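Local coordinates for putative mandelate racemase (Bordetella bronchiseptica, PDB 3OZY), which is of unknown function but, as a magnesium-binding enolase-superfamily member, probably acts on acid sugars such as m-xylarate, at residues A10-T15 with H373-E378; G138-A143 with P325-W330. All coordinates share one frame; numbering follows the deposited sequence.

Interaction 1 (A10-T15 with H373-E378); sequences AHALST and HAWKGE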
loop_
_atom_site.group_PDB
_atom_site.type_symbol
_atom_site.label_atom_id
_atom_site.label_comp_id
_atom_site.label_asym_id
_atom_site.label_seq_id
_atom_site.Cartn_x
_atom_site.Cartn_y
_atom_site.Cartn_z
ATOM N N ALA A 10 -2.247 -18.675 -9.685
ATOM C CA ALA A 10 -2.007 -17.399 -10.345
ATOM C C ALA A 10 -1.097 -17.627 -11.549
ATOM O O ALA A 10 0.100 -17.873 -11.384
ATOM C CB ALA A 10 -1.373 -16.435 -9.369
ATOM N N HIS A 11 -1.671 -17.548 -12.752
ATOM C CA HIS A 11 -0.927 -17.774 -13.998
ATOM C C HIS A 11 -0.339 -16.466 -14.497
ATOM O O HIS A 11 -1.072 -15.568 -14.892
ATOM C CB HIS A 11 -1.836 -18.334 -15.102
ATOM C CG HIS A 11 -2.582 -19.576 -14.723
ATOM N ND1 HIS A 11 -2.107 -20.844 -14.993
ATOM C CD2 HIS A 11 -3.781 -19.744 -14.123
ATOM C CE1 HIS A 11 -2.977 -21.738 -14.555
ATOM N NE2 HIS A 11 -4.001 -21.097 -14.022
ATOM N N ALA A 12 0.983 -16.363 -14.499
ATOM C CA ALA A 12 1.653 -15.170 -15.009
ATOM C C ALA A 12 1.746 -15.193 -16.531
ATOM O O ALA A 12 2.315 -16.125 -17.114
ATOM C CB ALA A 12 3.032 -15.030 -14.391
ATOM N N LEU A 13 1.201 -14.156 -17.166
ATOM C CA LEU A 13 1.126 -14.079 -18.620
ATOM C C LEU A 13 1.761 -12.803 -19.157
ATOM O O LEU A 13 1.652 -11.736 -18.548
ATOM C CB LEU A 13 -0.332 -14.136 -19.075
ATOM C CG LEU A 13 -1.178 -15.313 -18.600
ATOM C CD1 LEU A 13 -2.587 -15.213 -19.174
ATOM C CD2 LEU A 13 -0.534 -16.628 -19.014
ATOM N N SER A 14 2.424 -12.914 -20.308
ATOM C CA SER A 14 2.986 -11.748 -20.968
ATOM C C SER A 14 2.681 -11.788 -22.459
ATOM O O SER A 14 2.740 -12.850 -23.087
ATOM C CB SER A 14 4.493 -11.655 -20.728
ATOM O OG SER A 14 4.995 -10.400 -21.168
ATOM N N THR A 15 2.329 -10.631 -23.014
ATOM C CA THR A 15 2.091 -10.507 -24.453
ATOM C C THR A 15 2.886 -9.323 -24.990
ATOM O O THR A 15 3.010 -8.295 -24.324
ATOM C CB THR A 15 0.590 -10.335 -24.786
ATOM O OG1 THR A 15 0.100 -9.103 -24.231
ATOM C CG2 THR A 15 -0.225 -11.490 -24.232
ATOM N N HIS A 373 1.405 -18.234 -23.552
ATOM C CA HIS A 373 1.893 -16.904 -23.186
ATOM C C HIS A 373 2.402 -16.799 -21.754
ATOM O O HIS A 373 2.293 -15.743 -21.114
ATOM C CB HIS A 373 0.837 -15.838 -23.488
ATOM C CG HIS A 373 0.587 -15.661 -24.951
ATOM N ND1 HIS A 373 -0.289 -16.459 -25.654
ATOM C CD2 HIS A 373 1.125 -14.806 -25.851
ATOM C CE1 HIS A 373 -0.291 -16.093 -26.924
ATOM N NE2 HIS A 373 0.556 -15.090 -27.069
ATOM N N ALA A 374 2.981 -17.882 -21.257
ATOM C CA ALA A 374 3.603 -17.850 -19.941
ATOM C C ALA A 374 4.700 -16.790 -19.869
ATOM O O ALA A 374 5.538 -16.667 -20.764
ATOM C CB ALA A 374 4.154 -19.222 -19.576
ATOM N N TRP A 375 4.690 -16.023 -18.788
ATOM C CA TRP A 375 5.696 -15.009 -18.527
ATOM C C TRP A 375 7.081 -15.631 -18.407
ATOM O O TRP A 375 7.247 -16.684 -17.788
ATOM C CB TRP A 375 5.320 -14.301 -17.229
ATOM C CG TRP A 375 6.234 -13.223 -16.731
ATOM C CD1 TRP A 375 6.670 -12.114 -17.402
ATOM C CD2 TRP A 375 6.742 -13.111 -15.396
ATOM N NE1 TRP A 375 7.445 -11.335 -16.571
ATOM C CE2 TRP A 375 7.507 -11.930 -15.336
ATOM C CE3 TRP A 375 6.640 -13.913 -14.252
ATOM C CZ2 TRP A 375 8.162 -11.523 -14.170
ATOM C CZ3 TRP A 375 7.287 -13.511 -13.097
ATOM C CH2 TRP A 375 8.038 -12.328 -13.064
ATOM N N LYS A 376 8.071 -14.974 -19.003
ATOM C CA LYS A 376 9.455 -15.440 -18.929
ATOM C C LYS A 376 10.392 -14.374 -18.359
ATOM O O LYS A 376 11.586 -14.353 -18.657
ATOM C CB LYS A 376 9.944 -15.919 -20.302
ATOM C CG LYS A 376 9.164 -17.103 -20.847
ATOM C CD LYS A 376 9.682 -17.531 -22.212
ATOM C CE LYS A 376 8.822 -18.642 -22.796
ATOM N NZ LYS A 376 8.641 -19.767 -21.833
ATOM N N GLY A 377 9.843 -13.480 -17.544
ATOM C CA GLY A 377 10.635 -12.443 -16.904
ATOM C C GLY A 377 10.658 -11.102 -17.626
ATOM O O GLY A 377 11.346 -10.184 -17.187
ATOM N N GLU A 378 9.913 -10.984 -18.725
ATOM C CA GLU A 378 9.817 -9.720 -19.458
ATOM C C GLU A 378 9.262 -8.612 -18.560
ATOM O O GLU A 378 8.441 -8.874 -17.671
ATOM C CB GLU A 378 8.903 -9.870 -20.674
ATOM C CG GLU A 378 9.330 -10.948 -21.666
ATOM C CD GLU A 378 8.619 -12.278 -21.449
ATOM O OE1 GLU A 378 8.149 -12.550 -20.320
ATOM O OE2 GLU A 378 8.535 -13.061 -22.418
#
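The Trp375 ring meets the strand 10-15 at Ser14 and Ala12. Together with the His373 ring it flanks a single beta bridge, Leu13 with Ala374, on a strand that is outermost, within this chain, in the three-stranded antiparallel sheet of the N-terminal domain. Ser14 CB stands at the indole edge, near its plane, 4.0 Å from Trp375 CD1. Ala12 CB approaches obliquely, 3.8 Å from Trp375 CE3. One face of the indole carries Gly377 N from its own loop, offset toward the rim. The His373 ring has Ser14 O at its edge, in plane, and Thr15 CG2 set obliquely, 3.9 Å from His373 CD2. Phe369 stacks on this ring, and its carbonyl O pairs with His373 ND1.

The strand belongs to the N-terminal domain of the mandelate racemase family, and the C-terminal tail lies along its edge. Two backbone bonds hold the tail. Trp375 N donates a hydrogen bond to Ala12 O at 2.9 Å. Ser14 N donates one to His373 O, also at 2.9 Å.

The loop is braced from within. Trp375 CG is anti to the backbone N (chi1 179°), which carries the indole beyond the bridge toward Glu378. Its NE1 bonds Glu378 O in the carbonyl plane, on a lone pair, which helps to hold the ring's rotation. The same ring packs on Leu58 and Ala59 of helix 58-73 and on Arg63 of the second subunit. Gln34 NE2 bonds both Ser14 OG and Glu378 O, tying strand 32-42 to both segments. The Glu378 chain bends back at chi2 (96°). Its OE1 lies 3.8 Å from Ser14 CB and accepts Lys376 N at 2.8 Å on the syn side, tilted 28° out of the carboxylate plane.

Interaction 2 (G138-A143 with P325-W330); sequences GVRAYA and PAMFEW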
loop_
_atom_site.group_PDB
_atom_site.type_symbol
_atom_site.label_atom_id
_atom_site.label_comp_id
_atom_site.label_asym_id
_atom_site.label_seq_id
_atom_site.Cartn_x
_atom_site.Cartn_y
_atom_site.Cartn_z
ATOM N N GLY A 138 -27.546 -0.648 -22.767
ATOM C CA GLY A 138 -26.106 -0.718 -22.937
ATOM C C GLY A 138 -25.387 0.407 -22.217
ATOM O O GLY A 138 -26.019 1.338 -21.722
ATOM N N VAL A 139 -24.063 0.312 -22.201
ATOM C CA VAL A 139 -23.202 1.178 -21.411
ATOM C C VAL A 139 -22.314 2.036 -22.318
ATOM O O VAL A 139 -21.553 1.506 -23.126
ATOM C CB VAL A 139 -22.323 0.310 -20.480
ATOM C CG1 VAL A 139 -21.235 1.142 -19.799
ATOM C CG2 VAL A 139 -23.189 -0.412 -19.450
ATOM N N ARG A 140 -22.410 3.355 -22.185
ATOM C CA ARG A 140 -21.585 4.248 -22.996
ATOM C C ARG A 140 -20.101 4.105 -22.662
ATOM O O ARG A 140 -19.703 4.236 -21.494
ATOM C CB ARG A 140 -22.018 5.698 -22.803
ATOM C CG ARG A 140 -21.232 6.657 -23.670
ATOM C CD ARG A 140 -21.336 8.062 -23.143
ATOM N NE ARG A 140 -20.991 9.040 -24.165
ATOM C CZ ARG A 140 -21.115 10.345 -23.998
ATOM N NH1 ARG A 140 -21.575 10.812 -22.843
ATOM N NH2 ARG A 140 -20.787 11.181 -24.977
ATOM N N ALA A 141 -19.293 3.832 -23.686
ATOM C CA ALA A 141 -17.857 3.607 -23.520
ATOM C C ALA A 141 -17.034 4.786 -24.022
ATOM O O ALA A 141 -17.504 5.606 -24.826
ATOM C CB ALA A 141 -17.425 2.336 -24.250
ATOM N N TYR A 142 -15.801 4.876 -23.551
ATOM C CA TYR A 142 -14.859 5.829 -24.099
ATOM C C TYR A 142 -13.582 5.125 -24.506
ATOM O O TYR A 142 -13.186 4.131 -23.895
ATOM C CB TYR A 142 -14.573 6.977 -23.130
ATOM C CG TYR A 142 -13.697 6.694 -21.914
ATOM C CD1 TYR A 142 -12.306 6.756 -22.001
ATOM C CD2 TYR A 142 -14.264 6.460 -20.658
ATOM C CE1 TYR A 142 -11.503 6.564 -20.879
ATOM C CE2 TYR A 142 -13.470 6.253 -19.536
ATOM C CZ TYR A 142 -12.093 6.309 -19.650
ATOM O OH TYR A 142 -11.275 6.128 -18.540
ATOM N N ALA A 143 -12.932 5.664 -25.533
ATOM C CA ALA A 143 -11.701 5.091 -26.060
ATOM C C ALA A 143 -10.533 5.537 -25.195
ATOM O O ALA A 143 -10.258 6.734 -25.079
ATOM C CB ALA A 143 -11.495 5.533 -27.514
ATOM N N PRO A 325 -23.996 7.644 -14.162
ATOM C CA PRO A 325 -23.882 7.913 -15.601
ATOM C C PRO A 325 -22.732 7.097 -16.164
ATOM O O PRO A 325 -21.664 7.020 -15.556
ATOM C CB PRO A 325 -23.520 9.400 -15.665
ATOM C CG PRO A 325 -23.805 9.955 -14.304
ATOM C CD PRO A 325 -23.672 8.823 -13.337
ATOM N N ALA A 326 -22.934 6.492 -17.322
ATOM C CA ALA A 326 -21.909 5.625 -17.893
ATOM C C ALA A 326 -20.806 6.408 -18.596
ATOM O O ALA A 326 -21.086 7.283 -19.416
ATOM C CB ALA A 326 -22.542 4.634 -18.864
ATOM N N MET A 327 -19.560 6.088 -18.271
ATOM C CA MET A 327 -18.411 6.629 -18.988
ATOM C C MET A 327 -17.346 5.549 -18.862
ATOM O O MET A 327 -16.408 5.650 -18.063
ATOM C CB MET A 327 -17.964 7.967 -18.386
ATOM C CG MET A 327 -16.848 8.679 -19.166
ATOM S SD MET A 327 -17.184 8.926 -20.927
ATOM C CE MET A 327 -18.400 10.237 -20.841
ATOM N N PHE A 328 -17.542 4.486 -19.636
ATOM C CA PHE A 328 -16.893 3.211 -19.376
ATOM C C PHE A 328 -15.584 3.064 -20.132
ATOM O O PHE A 328 -15.562 3.067 -21.364
ATOM C CB PHE A 328 -17.815 2.043 -19.735
ATOM C CG PHE A 328 -17.233 0.718 -19.371
ATOM C CD1 PHE A 328 -17.203 0.323 -18.047
ATOM C CD2 PHE A 328 -16.662 -0.107 -20.326
ATOM C CE1 PHE A 328 -16.643 -0.880 -17.673
ATOM C CE2 PHE A 328 -16.100 -1.317 -19.960
ATOM C CZ PHE A 328 -16.089 -1.702 -18.631
ATOM N N GLU A 329 -14.487 2.911 -19.390
ATOM C CA GLU A 329 -13.155 2.861 -19.989
ATOM C C GLU A 329 -12.936 1.610 -20.840
ATOM O O GLU A 329 -13.109 0.488 -20.367
ATOM C CB GLU A 329 -12.077 2.949 -18.901
ATOM C CG GLU A 329 -10.672 2.964 -19.473
ATOM C CD GLU A 329 -9.604 3.303 -18.451
ATOM O OE1 GLU A 329 -9.738 2.930 -17.260
ATOM O OE2 GLU A 329 -8.598 3.936 -18.841
ATOM N N TRP A 330 -12.539 1.818 -22.097
ATOM C CA TRP A 330 -12.220 0.709 -22.992
ATOM C C TRP A 330 -10.853 0.904 -23.647
ATOM O O TRP A 330 -10.687 1.758 -24.517
ATOM C CB TRP A 330 -13.305 0.508 -24.066
ATOM C CG TRP A 330 -13.157 -0.841 -24.701
ATOM C CD1 TRP A 330 -12.212 -1.216 -25.612
ATOM C CD2 TRP A 330 -13.939 -2.011 -24.424
ATOM N NE1 TRP A 330 -12.358 -2.550 -25.918
ATOM C CE2 TRP A 330 -13.418 -3.058 -25.212
ATOM C CE3 TRP A 330 -15.041 -2.271 -23.602
ATOM C CZ2 TRP A 330 -13.953 -4.348 -25.192
ATOM C CZ3 TRP A 330 -15.576 -3.547 -23.586
ATOM C CH2 TRP A 330 -15.027 -4.573 -24.373
#
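Tyr142 lies across Glu329 where strands 139-143 and 328-330 run parallel in the barrel of the enolase superfamily. This pairing joins the early strand 139-146 to the late strand 328-331, and so helps close the barrel. The two short segments are inclined at 44°. The Glu329 side chain lies about 5 Å from the bound magnesium ion, which puts this end of the contact by the active site.

Backbone bonds set the register, with Ala141 beside Phe328, Tyr142 beside Glu329 and Ala143 beside Trp330. Phe328 N bonds Arg140 O at 2.9 Å. Tyr142 then uses both backbone groups: its N bonds Phe328 O, and its O accepts Trp330 N. Ala141 CA adds a CA-H...O contact to Phe328 O.

The aromatic contacts centre on Tyr142. Its CG sits between the backbone N and the carbonyl carbon (chi1 74°), which swings the ring over the neighbouring strand. Glu329 CA lies over one face, 3.7 Å from the ring centroid, in a CH-pi contact. Met327 O meets the ring edge, 3.3 Å from Tyr142 CE2. Met327 SD makes an oblique Met-aromatic contact, 4.9 Å from the Tyr142 ring centroid.

Apolar packing is centred on Val139. Its CG1 touches Phe328 CB at 3.5 Å and also meets Ala326 CB. Helix 309-321 covers Val139 and Phe328 through Val319.

Polar ends find partners beyond the pair. Lys171 NZ bonds Tyr142 OH and forms a salt bridge with Glu329 OE2, which Ser144 OG also bonds. Arg140 NE bonds Thr168 OG1. The Arg140 chain runs extended, alongside Met327 and pointing the same way. Met327 CE lies over one face of the guanidinium, 3.8 Å from Arg140 NH1.

Overall arrangement
Interaction 2 is buried in the barrel, its centre about 12 Å from the centre of the chain. Interaction 1 is only partly buried, its centre about 20 Å from the chain's centre and on the opposite side of it. Their centres are 29 Å apart and they do not touch. They hold different elements: interaction 1 fastens a C-terminal loop to an outer strand of the N-terminal sheet, while interaction 2 pairs two strands of the barrel. One has a single bridge, the other three in succession. The loop adds internal bonds to its two backbone bonds with the strand and reaches the second subunit. The barrel pair adds close aromatic packing and a carboxylate salt-bridged to a lysine near a bound magnesium ion.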